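PDB 6DG0: Mec-8 protein, which probably binds RNA in the nucleus through RNA recognition motifs, the C-terminal of which is held here in complex with a short DNA strand. Local coordinates for residues 4-9 against 76-81. The protein carries 2 engineered substitutions. Numbering follows the deposited sequence.
Sequences STLFVA and IEYARN. With nucleotides of chain D.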
loop_
_atom_site.group_PDB
_atom_site.type_symbol
_atom_site.label_atom_id
_atom_site.label_comp_id
_atom_site.label_asym_id
_atom_site.label_seq_id
_atom_site.Cartn_x
_atom_site.Cartn_y
_atom_site.Cartn_z
ATOM N N SER A 4 3.424 3.684 10.838
ATOM C CA SER A 4 3.874 2.404 10.299
ATOM C C SER A 4 3.587 2.283 8.805
ATOM O O SER A 4 2.464 2.514 8.356
ATOM C CB SER A 4 3.218 1.248 11.055
ATOM O OG SER A 4 3.681 -0.003 10.576
ATOM N N THR A 5 4.612 1.912 8.044
ATOM C CA THR A 5 4.512 1.836 6.591
ATOM C C THR A 5 4.315 0.403 6.093
ATOM O O THR A 5 4.951 -0.527 6.589
ATOM C CB THR A 5 5.779 2.426 5.929
ATOM O OG1 THR A 5 5.936 3.795 6.321
ATOM C CG2 THR A 5 5.689 2.349 4.411
ATOM N N LEU A 6 3.442 0.238 5.104
ATOM C CA LEU A 6 3.215 -1.062 4.477
ATOM C C LEU A 6 3.852 -1.128 3.090
ATOM O O LEU A 6 4.007 -0.106 2.421
ATOM C CB LEU A 6 1.717 -1.358 4.372
ATOM C CG LEU A 6 0.917 -1.485 5.670
ATOM C CD1 LEU A 6 -0.567 -1.648 5.368
ATOM C CD2 LEU A 6 1.430 -2.653 6.501
ATOM N N PHE A 7 4.229 -2.333 2.671
ATOM C CA PHE A 7 4.726 -2.567 1.317
ATOM C C PHE A 7 3.676 -3.298 0.480
ATOM O O PHE A 7 3.153 -4.328 0.897
ATOM C CB PHE A 7 6.034 -3.364 1.354
ATOM C CG PHE A 7 6.462 -3.896 0.013
ATOM C CD1 PHE A 7 7.102 -3.076 -0.902
ATOM C CD2 PHE A 7 6.237 -5.222 -0.329
ATOM C CE1 PHE A 7 7.495 -3.560 -2.138
ATOM C CE2 PHE A 7 6.631 -5.712 -1.560
ATOM C CZ PHE A 7 7.261 -4.880 -2.465
ATOM N N VAL A 8 3.379 -2.769 -0.704
ATOM C CA VAL A 8 2.361 -3.361 -1.572
ATOM C C VAL A 8 2.915 -3.770 -2.937
ATOM O O VAL A 8 3.475 -2.953 -3.663
ATOM C CB VAL A 8 1.181 -2.391 -1.783
ATOM C CG1 VAL A 8 0.093 -3.049 -2.621
ATOM C CG2 VAL A 8 0.623 -1.934 -0.441
ATOM N N ALA A 9 2.738 -5.044 -3.274
ATOM C CA ALA A 9 3.201 -5.612 -4.539
ATOM C C ALA A 9 2.013 -6.088 -5.373
ATOM O O ALA A 9 0.865 -5.924 -4.961
ATOM C CB ALA A 9 4.172 -6.756 -4.288
ATOM N N ILE A 76 0.564 -7.638 0.223
ATOM C CA ILE A 76 0.997 -6.612 1.162
ATOM C C ILE A 76 1.862 -7.163 2.291
ATOM O O ILE A 76 1.535 -8.184 2.899
ATOM C CB ILE A 76 -0.215 -5.887 1.781
ATOM C CG1 ILE A 76 -1.192 -5.446 0.688
ATOM C CG2 ILE A 76 0.238 -4.698 2.618
ATOM C CD1 ILE A 76 -2.408 -4.709 1.216
ATOM N N GLU A 77 2.966 -6.475 2.566
ATOM C CA GLU A 77 3.840 -6.807 3.685
ATOM C C GLU A 77 4.116 -5.561 4.513
ATOM O O GLU A 77 3.844 -4.444 4.073
ATOM C CB GLU A 77 5.163 -7.397 3.196
ATOM C CG GLU A 77 5.037 -8.580 2.263
ATOM C CD GLU A 77 6.378 -9.011 1.707
ATOM O OE1 GLU A 77 7.404 -8.398 2.078
ATOM O OE2 GLU A 77 6.409 -9.961 0.896
ATOM N N TYR A 78 4.652 -5.753 5.714
ATOM C CA TYR A 78 5.231 -4.639 6.452
ATOM C C TYR A 78 6.466 -4.163 5.697
ATOM O O TYR A 78 7.281 -4.980 5.263
ATOM C CB TYR A 78 5.615 -5.039 7.880
ATOM C CG TYR A 78 4.457 -5.333 8.810
ATOM C CD1 TYR A 78 3.590 -4.327 9.221
ATOM C CD2 TYR A 78 4.261 -6.612 9.316
ATOM C CE1 TYR A 78 2.541 -4.595 10.083
ATOM C CE2 TYR A 78 3.221 -6.888 10.181
ATOM C CZ TYR A 78 2.363 -5.879 10.561
ATOM O OH TYR A 78 1.324 -6.152 11.420
ATOM N N ALA A 79 6.612 -2.852 5.538
ATOM C CA ALA A 79 7.812 -2.308 4.911
ATOM C C ALA A 79 9.005 -2.524 5.831
ATOM O O ALA A 79 8.853 -2.581 7.052
ATOM C CB ALA A 79 7.635 -0.831 4.594
ATOM N N ARG A 80 10.193 -2.648 5.250
ATOM C CA ARG A 80 11.388 -2.910 6.041
ATOM C C ARG A 80 11.802 -1.656 6.796
ATOM O O ARG A 80 12.384 -1.728 7.879
ATOM C CB ARG A 80 12.527 -3.413 5.154
ATOM C CG ARG A 80 12.265 -4.780 4.543
ATOM C CD ARG A 80 13.493 -5.317 3.827
ATOM N NE ARG A 80 13.193 -6.514 3.048
ATOM C CZ ARG A 80 13.072 -6.530 1.725
ATOM N NH1 ARG A 80 13.224 -5.410 1.031
ATOM N NH2 ARG A 80 12.796 -7.664 1.096
ATOM N N ASN A 81 11.493 -0.506 6.212
ATOM C CA ASN A 81 11.825 0.769 6.822
ATOM C C ASN A 81 10.610 1.681 6.828
ATOM O O ASN A 81 9.730 1.558 5.976
ATOM C CB ASN A 81 12.980 1.440 6.078
ATOM C CG ASN A 81 14.211 0.563 5.999
ATOM O OD1 ASN A 81 14.457 -0.083 4.981
ATOM N ND2 ASN A 81 14.993 0.536 7.071
ATOM P P DC D 3 13.079 -5.871 -3.243
ATOM O OP1 DC D 3 14.222 -5.016 -3.627
ATOM O OP2 DC D 3 13.225 -6.842 -2.135
ATOM O "O5'" DC D 3 11.822 -4.939 -2.907
ATOM C "C5'" DC D 3 11.494 -3.842 -3.760
ATOM C "C4'" DC D 3 11.467 -2.532 -2.986
ATOM O "O4'" DC D 3 10.462 -2.609 -1.942
ATOM C "C3'" DC D 3 12.766 -2.155 -2.281
ATOM O "O3'" DC D 3 12.905 -0.741 -2.257
ATOM C "C2'" DC D 3 12.559 -2.715 -0.879
ATOM C "C1'" DC D 3 11.069 -2.480 -0.671
ATOM N N1 DC D 3 10.440 -3.463 0.250
ATOM C C2 DC D 3 10.201 -3.107 1.581
ATOM O O2 DC D 3 10.520 -1.977 1.968
ATOM N N3 DC D 3 9.627 -4.014 2.410
ATOM C C4 DC D 3 9.300 -5.224 1.953
ATOM N N4 DC D 3 8.736 -6.082 2.809
ATOM C C5 DC D 3 9.538 -5.606 0.601
ATOM C C6 DC D 3 10.105 -4.704 -0.208
ATOM P P DG D 2 12.620 -11.335 -2.350
ATOM O OP1 DG D 2 14.069 -11.477 -2.613
ATOM O OP2 DG D 2 12.133 -11.171 -0.962
ATOM O "O5'" DG D 2 12.107 -10.109 -3.234
ATOM C "C5'" DG D 2 12.635 -9.924 -4.542
ATOM C "C4'" DG D 2 11.860 -8.859 -5.283
ATOM O "O4'" DG D 2 10.580 -9.387 -5.649
ATOM C "C3'" DG D 2 11.541 -7.624 -4.466
ATOM O "O3'" DG D 2 12.623 -6.694 -4.547
ATOM C "C2'" DG D 2 10.272 -7.083 -5.141
ATOM C "C1'" DG D 2 9.680 -8.321 -5.840
ATOM N N9 DG D 2 8.370 -8.733 -5.335
ATOM C C8 DG D 2 7.245 -8.986 -6.081
ATOM N N7 DG D 2 6.217 -9.351 -5.367
ATOM C C5 DG D 2 6.688 -9.348 -4.063
ATOM C C6 DG D 2 6.020 -9.659 -2.853
ATOM O O6 DG D 2 4.843 -10.010 -2.695
ATOM N N1 DG D 2 6.862 -9.529 -1.752
ATOM C C2 DG D 2 8.181 -9.147 -1.811
ATOM N N2 DG D 2 8.833 -9.077 -0.642
ATOM N N3 DG D 2 8.819 -8.852 -2.938
ATOM C C4 DG D 2 8.014 -8.973 -4.021
ATOM P P DA D 4 14.295 -0.055 -2.676
ATOM O OP1 DA D 4 14.853 -0.804 -3.823
ATOM O OP2 DA D 4 15.093 0.098 -1.438
ATOM O "O5'" DA D 4 13.875 1.412 -3.157
ATOM C "C5'" DA D 4 12.951 1.586 -4.226
ATOM C "C4'" DA D 4 12.322 2.970 -4.170
ATOM O "O4'" DA D 4 11.293 2.989 -3.146
ATOM C "C3'" DA D 4 13.290 4.100 -3.824
ATOM O "O3'" DA D 4 12.995 5.266 -4.585
ATOM C "C2'" DA D 4 13.050 4.325 -2.333
ATOM C "C1'" DA D 4 11.570 3.993 -2.193
ATOM N N9 DA D 4 11.225 3.472 -0.873
ATOM C C8 DA D 4 11.809 2.413 -0.233
ATOM N N7 DA D 4 11.303 2.165 0.951
ATOM C C5 DA D 4 10.318 3.128 1.101
ATOM C C6 DA D 4 9.413 3.405 2.145
ATOM N N6 DA D 4 9.360 2.699 3.280
ATOM N N1 DA D 4 8.562 4.438 1.978
ATOM C C2 DA D 4 8.617 5.142 0.841
ATOM N N3 DA D 4 9.421 4.978 -0.209
ATOM C C4 DA D 4 10.256 3.945 -0.014
#
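Phe7 and Glu77 face each other as an antiparallel hydrogen-bonded pair: Phe7 N donates to Glu77 O (2.6 Å), and Glu77 N returns a bond to Phe7 O (2.7 Å). Two residues on, Ala79 N reaches Thr5 O at 3.0 Å, extending the pairing past the end of strand 76-78. Both side chains of the Phe7-Glu77 pair project to the face that holds DC3 and DG2 of chain D, the bound DNA. In Phe7, CB lies near Glu77 O and the cytosine N3 of DC3; with CG swung away from the backbone N (chi1 168°), the ring lies flat beneath that base, whose C6 sits over the ring centre, 3.3 Å above the ring plane. CG meets DC3 C5 and C4; CD1 and CE1 run under the sugar side, CE1 meeting DC3 O4', while CD2 and CE2 underlie C5, CE2 also nears C2 of DG2, and CZ ends under DC3 C6. The extended Glu77 reads two bases with its carboxylate: OE2 accepts from DG2 N1 (2.7 Å) and N2, OE1 from DC3 N4 (2.8 Å). The Arg80 guanidinium covers the cytosine's other face, near C5. An alanine in place of Phe7 would probably cost DC3 its aromatic platform and let the base shift relative to Glu77. On the reverse face, Val8 CG2 packs beside Ile76 CG1 at 4.1 Å, both side chains meeting Phe24 of helix 17-24; Ile76 also touches Met58 of helix 51-61. Strand 4-11 is an inner strand of the four-stranded RRM sheet, between 42-48 and the edge strand 75-78, with helices behind and nucleic acid in front.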